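Local coordinates for uncharacterized protein (PDB 2PLI), which probably takes part in magnesium and cobalt ion transport, this chain being the transporter-associated (CorC-associated) domain of the longer protein, at residues 42-47 against 51-56; 10-15 against 20-25; 29-32 against 36-39. All blocks are in the same frame, centred on the assembly; numbering follows the deposited sequence. Where two conformers were deposited one is given.

In the fold
All three contacts belong to one transporter-associated domain, in which helices 28-35 and 47-55 pack on an antiparallel sheet. Interaction 2 pairs the two strands at one edge of that sheet, interaction 3 closes the end of the first helix, and interaction 1 folds the following loop against the second. Interactions 1 and 2 lie about 17 Å apart between centres, on opposite sides of the chain's centre, while interaction 3 is about 13 Å and 14 Å from them. Ile-31 joins them: its CD1 lies 3.8 Å from Ile-12 CD1, and its CG1 3.9 Å from Ile-47 CB. Asp-45 binds a zinc ion with His-23 of the second subunit; Glu-29 joins that site at longer range.

Interaction 1 of 3, residues 42-47 against 51-56; sequences EEADTI and VIQELG. With ZN (zinc ion), chain B; ZN (zinc ion), chain E.
Ile-47 O accepts a nearly straight hydrogen bond from Val-51 N (2.9 Å, 166°), the i to i+4 bond of the first turn of helix 47-55. Val-51 CG2 leans over the same oxygen at 3.4 Å, and both residues turn their side chains onto Leu-85 of strand 82-89. Further along, the contact is van der Waals. Glu-43 and Gln-53 lie with carboxylate and amide planes 72° apart, and Glu-43 OE2 meets the aliphatic CG of Gln-53 at 3.2 Å. With chi1 at 77°, Glu-43 CG sits between its own N and carbonyl carbon, and the extended chain reaches across to the helix. Gln-53 OE1 is hydrogen-bonded to Ser-41 OG, which also bonds the backbone N of Glu-43 and Ala-44, tying the amide to the loop. Two carboxylates of the loop hold metal: Glu-42 OE2 binds one zinc ion at 2.3 Å with Asp-78 and His-83 of the second subunit, and Asp-45 OD1 another at 2.2 Å with His-23 of that subunit. Thr-46 OG1 accepts from Gly-49 N. This is a threonine N-cap opening a helix, on a loop that carries intersubunit zinc sites.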
# COMPACT_ATOMS: atom_id res chain seq x y z
N GLU A 42 -3.98 10.71 -19.25
CA GLU A 42 -5.35 11.08 -19.44
C GLU A 42 -6.21 9.83 -19.56
O GLU A 42 -7.39 9.86 -19.23
CB GLU A 42 -5.45 11.95 -20.69
CG GLU A 42 -4.79 13.30 -20.51
CD GLU A 42 -5.63 14.23 -19.65
OE1 GLU A 42 -6.87 14.17 -19.72
OE2 GLU A 42 -5.03 15.04 -18.93
N GLU A 43 -5.61 8.74 -20.04
CA GLU A 43 -6.36 7.57 -20.49
C GLU A 43 -6.01 6.27 -19.74
O GLU A 43 -6.64 5.24 -20.01
CB GLU A 43 -6.12 7.37 -22.00
CG GLU A 43 -4.75 6.75 -22.34
CD GLU A 43 -4.32 6.91 -23.80
OE1 GLU A 43 -5.05 7.54 -24.61
OE2 GLU A 43 -3.24 6.37 -24.14
N ALA A 44 -5.00 6.31 -18.87
CA ALA A 44 -4.58 5.15 -18.07
C ALA A 44 -4.68 5.45 -16.58
O ALA A 44 -4.31 6.53 -16.14
CB ALA A 44 -3.14 4.75 -18.40
N ASP A 45 -5.11 4.47 -15.82
CA ASP A 45 -5.15 4.58 -14.37
C ASP A 45 -4.23 3.64 -13.59
O ASP A 45 -4.01 3.81 -12.37
CB ASP A 45 -6.54 4.27 -13.92
CG ASP A 45 -6.73 4.66 -12.52
OD1 ASP A 45 -6.21 5.78 -12.14
OD2 ASP A 45 -7.33 3.85 -11.77
N THR A 46 -3.71 2.64 -14.30
CA THR A 46 -2.81 1.64 -13.72
C THR A 46 -1.47 1.63 -14.46
O THR A 46 -1.32 2.11 -15.60
CB THR A 46 -3.39 0.23 -13.79
OG1 THR A 46 -3.44 -0.22 -15.17
CG2 THR A 46 -4.79 0.13 -13.16
N ILE A 47 -0.48 0.98 -13.83
CA ILE A 47 0.85 0.95 -14.44
C ILE A 47 0.81 0.11 -15.71
O ILE A 47 1.47 0.44 -16.68
CB ILE A 47 1.89 0.50 -13.42
CG1 ILE A 47 3.32 0.65 -13.97
CG2 ILE A 47 1.61 -0.93 -12.97
CD1 ILE A 47 3.69 2.05 -14.46
N VAL A 51 2.02 1.37 -19.39
CA VAL A 51 2.93 0.61 -20.27
C VAL A 51 2.30 0.39 -21.63
O VAL A 51 2.95 0.56 -22.64
CB VAL A 51 3.34 -0.68 -19.62
CG1 VAL A 51 4.02 -1.59 -20.60
CG2 VAL A 51 4.29 -0.35 -18.41
N ILE A 52 1.05 -0.01 -21.66
CA ILE A 52 0.35 -0.26 -22.94
C ILE A 52 0.27 1.06 -23.73
O ILE A 52 0.46 1.05 -24.96
CB ILE A 52 -1.02 -0.87 -22.67
CG1 ILE A 52 -0.91 -2.32 -22.16
CG2 ILE A 52 -1.88 -0.86 -23.92
CD1 ILE A 52 -2.21 -2.91 -21.63
N GLN A 53 -0.02 2.16 -23.06
CA GLN A 53 -0.04 3.50 -23.71
C GLN A 53 1.29 3.83 -24.35
O GLN A 53 1.33 4.27 -25.50
CB GLN A 53 -0.45 4.59 -22.72
CG GLN A 53 -0.22 6.08 -23.18
CD GLN A 53 -0.28 7.05 -21.99
OE1 GLN A 53 -1.28 7.09 -21.27
NE2 GLN A 53 0.83 7.76 -21.72
N GLU A 54 2.37 3.64 -23.61
CA GLU A 54 3.70 4.03 -24.08
C GLU A 54 4.24 3.11 -25.16
O GLU A 54 4.94 3.57 -26.07
CB GLU A 54 4.69 4.06 -22.95
CG GLU A 54 4.41 5.15 -21.93
CD GLU A 54 4.75 6.54 -22.43
OE1 GLU A 54 5.77 6.71 -23.13
OE2 GLU A 54 3.99 7.46 -22.12
N LEU A 55 3.93 1.82 -25.08
CA LEU A 55 4.28 0.88 -26.17
C LEU A 55 3.35 0.94 -27.38
O LEU A 55 3.77 0.55 -28.49
CB LEU A 55 4.34 -0.57 -25.70
CG LEU A 55 5.54 -0.87 -24.83
CD1 LEU A 55 5.46 -2.28 -24.16
CD2 LEU A 55 6.84 -0.74 -25.62
N GLY A 56 2.12 1.38 -27.18
CA GLY A 56 1.14 1.48 -28.27
C GLY A 56 0.24 0.29 -28.48
O GLY A 56 -0.67 0.33 -29.32
ZN ZN B . -6.67 16.40 -18.09
ZN ZN E . -6.76 6.15 -9.99
O HOH W 1 -7.36 17.51 -19.99
O HOH W 2 -6.97 5.71 -7.94
O HOH W 3 -4.78 16.16 -17.18

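Interaction 2 of 3, residues 10-15 against 20-25; sequences DNIHAV and WRIHAA. With ZN (zinc ion), chain S; ZN (zinc ion), chain G.
His-13 and Arg-21 stand side by side on one face of the hairpin, pointing the same way, with imidazole and guanidinium planes 26° apart. Arg-21 NH1 comes to the edge of the imidazole, 3.8 Å from CD2 of His-13. The arginine chain bends at chi3 (-57°), and Val-15 crosses it at about a right angle, laying CG1 over one face of the guanidinium, 3.7 Å from Arg-21 NH2. The imidazole is held from two sides: ND1 of His-13 gives a hydrogen bond of 2.8 Å to Asp-10 OD2, in the ring plane but from above the carboxylate plane, while NE2 binds a zinc ion at 2.0 Å. This pairing fixes the ring's rotation, and the carboxylate may polarise the metal-bound imidazole. Asp-10 OD1 binds a second zinc ion, whose shell is completed by Asp-10 and His-13 of the third subunit and Glu-27 of the fourth.

At the far end the His-23 ring, in one of its two conformers, lies over Asn-11, whose CA makes a CH-pi contact 4.2 Å from the ring centroid. On the other face, Ile-12 and Ile-22 run alongside each other, and the Trp-20 indole slants across Ala-14, Trp-20 CD1 lying 3.8 Å from Ala-14 CB. Phe-34 and Phe-35 of helix 28-35 meet that indole edge-to-face. Backbone bonds join His-13 to Arg-21 in both directions, and His-23 N to Asn-11 O. This is an antiparallel beta hairpin, with helix 28-35 packed on its apolar face, one zinc shared between subunits through Asp-10 and another on His-13 NE2, completed by two waters.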
# COMPACT_ATOMS: atom_id res chain seq x y z
N ASP A 10 2.47 -7.98 -1.79
CA ASP A 10 2.90 -6.65 -2.23
C ASP A 10 2.48 -6.44 -3.69
O ASP A 10 2.89 -7.23 -4.55
CB ASP A 10 4.44 -6.55 -2.22
CG ASP A 10 5.10 -6.81 -0.86
OD1 ASP A 10 4.40 -6.99 0.14
OD2 ASP A 10 6.35 -6.85 -0.81
N ASN A 11 1.77 -5.35 -4.01
CA ASN A 11 1.55 -5.08 -5.43
C ASN A 11 2.85 -4.62 -6.09
O ASN A 11 3.02 -4.79 -7.26
CB ASN A 11 0.42 -4.11 -5.73
CG ASN A 11 0.46 -2.86 -4.95
OD1 ASN A 11 1.50 -2.43 -4.42
ND2 ASN A 11 -0.75 -2.21 -4.82
N ILE A 12 3.74 -4.02 -5.29
CA ILE A 12 5.08 -3.63 -5.73
C ILE A 12 6.05 -4.34 -4.83
O ILE A 12 6.23 -3.92 -3.68
CB ILE A 12 5.32 -2.09 -5.64
CG1 ILE A 12 4.26 -1.29 -6.40
CG2 ILE A 12 6.72 -1.73 -6.15
CD1 ILE A 12 4.36 0.22 -6.24
N HIS A 13 6.65 -5.42 -5.32
CA HIS A 13 7.41 -6.34 -4.48
C HIS A 13 8.87 -6.24 -4.78
O HIS A 13 9.27 -6.49 -5.89
CB HIS A 13 6.96 -7.75 -4.76
CG HIS A 13 7.64 -8.75 -3.91
ND1 HIS A 13 7.60 -8.68 -2.53
CD2 HIS A 13 8.37 -9.83 -4.23
CE1 HIS A 13 8.32 -9.68 -2.04
NE2 HIS A 13 8.80 -10.38 -3.06
N ALA A 14 9.68 -5.89 -3.80
CA ALA A 14 11.10 -5.82 -4.06
C ALA A 14 11.66 -7.24 -4.05
O ALA A 14 11.69 -7.86 -3.00
CB ALA A 14 11.80 -4.98 -3.00
N VAL A 15 12.16 -7.70 -5.19
CA VAL A 15 12.77 -9.00 -5.27
C VAL A 15 14.21 -8.96 -4.78
O VAL A 15 14.79 -9.99 -4.38
CB VAL A 15 12.67 -9.59 -6.69
CG1 VAL A 15 11.21 -9.76 -7.11
CG2 VAL A 15 13.39 -8.76 -7.70
N TRP A 20 12.05 -4.66 -8.76
CA TRP A 20 10.70 -4.82 -8.27
C TRP A 20 9.80 -5.58 -9.22
O TRP A 20 9.75 -5.26 -10.42
CB TRP A 20 10.08 -3.43 -8.01
CG TRP A 20 10.91 -2.61 -7.11
CD1 TRP A 20 10.86 -2.59 -5.76
CD2 TRP A 20 11.94 -1.69 -7.49
NE1 TRP A 20 11.81 -1.73 -5.26
CE2 TRP A 20 12.51 -1.18 -6.30
CE3 TRP A 20 12.47 -1.25 -8.71
CZ2 TRP A 20 13.55 -0.26 -6.30
CZ3 TRP A 20 13.54 -0.33 -8.70
CH2 TRP A 20 14.05 0.15 -7.51
N ARG A 21 9.04 -6.53 -8.70
CA ARG A 21 8.03 -7.18 -9.49
C ARG A 21 6.71 -6.49 -9.20
O ARG A 21 6.34 -6.36 -8.02
CB ARG A 21 7.93 -8.66 -9.14
CG ARG A 21 6.95 -9.37 -10.10
CD ARG A 21 6.80 -10.86 -9.76
NE ARG A 21 8.05 -11.58 -9.77
CZ ARG A 21 8.66 -12.06 -8.68
NH1 ARG A 21 8.14 -11.90 -7.46
NH2 ARG A 21 9.80 -12.70 -8.82
N ILE A 22 6.04 -6.02 -10.25
CA ILE A 22 4.88 -5.14 -10.05
C ILE A 22 3.62 -5.71 -10.73
O ILE A 22 3.63 -6.01 -11.92
CB ILE A 22 5.17 -3.72 -10.64
CG1 ILE A 22 6.42 -3.11 -10.00
CG2 ILE A 22 3.97 -2.78 -10.44
CD1 ILE A 22 6.79 -1.71 -10.50
N HIS A 23 2.54 -5.81 -9.95
CA HIS A 23 1.24 -6.19 -10.48
C HIS A 23 0.81 -5.10 -11.43
O HIS A 23 0.80 -3.93 -11.08
CB HIS A 23 0.19 -6.32 -9.37
CG HIS A 23 0.39 -7.50 -8.48
ND1 HIS A 23 -0.61 -7.97 -7.65
CD2 HIS A 23 1.47 -8.28 -8.25
CE1 HIS A 23 -0.15 -9.00 -6.96
NE2 HIS A 23 1.10 -9.21 -7.31
N ALA A 24 0.40 -5.48 -12.63
CA ALA A 24 -0.02 -4.49 -13.60
C ALA A 24 -1.20 -3.61 -13.18
O ALA A 24 -1.37 -2.50 -13.71
CB ALA A 24 -0.33 -5.16 -14.94
N ALA A 25 -2.04 -4.15 -12.31
CA ALA A 25 -3.22 -3.45 -11.85
C ALA A 25 -2.94 -2.38 -10.78
O ALA A 25 -3.85 -1.60 -10.42
CB ALA A 25 -4.21 -4.47 -11.36
ZN ZN S . 5.68 -7.11 1.77
ZN ZN G . 9.76 -12.17 -2.99
O HOH W 4 3.70 -9.76 -5.06
O HOH W 5 8.31 -13.25 -2.01
O HOH W 6 10.47 -12.49 -4.89

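Interaction 3 of 3, residues 29-32 against 36-39; sequences EDIN and GTEY
Ile-31 and Asn-32, in the last turns of helix 28-35, receive the chain as it leaves that helix at Gly-36, the first residue past the helix, with positive phi; the contact closes the helix C-terminus of the transporter-associated domain. Glu-29 and Asp-30 face elsewhere: Glu-29 belongs, at longer range, to the zinc site of Asp-45, and Asp-30 forms a salt bridge with Arg-21 of the second subunit. Ile-31 turns a methyl to the loop, its CG2 meeting the edge of the Tyr-39 ring 3.8 Å from CE2, near the ring plane. Around that ring lie Thr-37, whose CB stands over one face, and Leu-50 and Leu-70, while Tyr-39 OH is hydrogen-bonded to Ile-67 O. This anchors the loop between helix 47-55 and the sheet.

Asn-32 carries most of the contact. Its backbone O takes a bent, weak bond from Gly-36 N (2.8 Å), an i to i+4 link at the helix end. Its side chain stands beside its own backbone N (chi1 -75°), an arrangement that lets the amide reach past Thr-37 and pair with the backbone of Tyr-39 by both ends. OD1 accepts twice, from Thr-37 OG1 (2.8 Å) on a lone pair in the carbonyl plane, and from Tyr-39 N (3.0 Å), tilted 32° from that plane. These bonds, together with that of the amide nitrogen, fix the rotation of the amide. The amide nitrogen's bond is nearly straight: Asn-32 ND2 donates to a lone pair of Tyr-39 O at 2.9 Å and 165°, within the amide plane.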
# COMPACT_ATOMS: atom_id res chain seq x y z
N GLU A 29 -1.10 6.25 -9.10
CA GLU A 29 -0.78 7.07 -7.93
C GLU A 29 0.04 6.33 -6.89
O GLU A 29 0.88 6.91 -6.23
CB GLU A 29 -2.03 7.63 -7.28
CG GLU A 29 -2.87 8.46 -8.20
CD GLU A 29 -3.93 7.72 -8.94
OE1 GLU A 29 -3.86 6.49 -9.13
OE2 GLU A 29 -4.89 8.39 -9.34
N ASP A 30 -0.21 5.04 -6.75
CA ASP A 30 0.55 4.23 -5.83
C ASP A 30 1.97 3.93 -6.31
O ASP A 30 2.94 3.88 -5.51
CB ASP A 30 -0.24 3.00 -5.45
CG ASP A 30 -1.55 3.37 -4.73
OD1 ASP A 30 -1.55 4.25 -3.84
OD2 ASP A 30 -2.61 2.85 -5.15
N ILE A 31 2.22 3.85 -7.63
CA ILE A 31 3.54 3.83 -8.26
C ILE A 31 4.27 5.12 -7.93
O ILE A 31 5.42 5.12 -7.53
CB ILE A 31 3.40 3.67 -9.79
CG1 ILE A 31 2.79 2.28 -10.12
CG2 ILE A 31 4.74 3.88 -10.48
CD1 ILE A 31 3.69 1.04 -9.87
N ASN A 32 3.56 6.23 -8.03
CA ASN A 32 4.20 7.52 -7.83
C ASN A 32 4.69 7.70 -6.40
O ASN A 32 5.78 8.21 -6.17
CB ASN A 32 3.27 8.66 -8.24
CG ASN A 32 3.15 8.81 -9.76
OD1 ASN A 32 3.99 8.35 -10.53
ND2 ASN A 32 2.11 9.51 -10.17
N GLY A 36 8.55 7.96 -6.25
CA GLY A 36 8.77 9.40 -6.40
C GLY A 36 8.66 9.92 -7.84
O GLY A 36 9.12 11.04 -8.16
N THR A 37 8.03 9.14 -8.70
CA THR A 37 7.70 9.50 -10.07
C THR A 37 6.47 10.42 -10.10
O THR A 37 5.76 10.56 -9.11
CB THR A 37 7.48 8.24 -10.92
OG1 THR A 37 6.57 7.36 -10.24
CG2 THR A 37 8.81 7.49 -11.13
N GLU A 38 6.23 11.03 -11.26
CA GLU A 38 5.09 11.90 -11.45
C GLU A 38 4.35 11.52 -12.72
O GLU A 38 3.99 12.38 -13.56
CB GLU A 38 5.58 13.36 -11.48
CG GLU A 38 6.05 13.89 -10.14
CD GLU A 38 6.66 15.28 -10.24
OE1 GLU A 38 6.33 16.02 -11.20
OE2 GLU A 38 7.49 15.63 -9.36
N TYR A 39 4.14 10.22 -12.88
CA TYR A 39 3.40 9.71 -14.00
C TYR A 39 1.97 10.16 -13.94
O TYR A 39 1.37 10.32 -12.88
CB TYR A 39 3.40 8.21 -13.97
CG TYR A 39 4.74 7.53 -14.06
CD1 TYR A 39 5.72 7.95 -14.93
CD2 TYR A 39 5.00 6.40 -13.30
CE1 TYR A 39 6.93 7.28 -15.03
CE2 TYR A 39 6.18 5.73 -13.42
CZ TYR A 39 7.16 6.18 -14.25
OH TYR A 39 8.34 5.47 -14.32
O HOH W 7 5.47 11.59 -6.73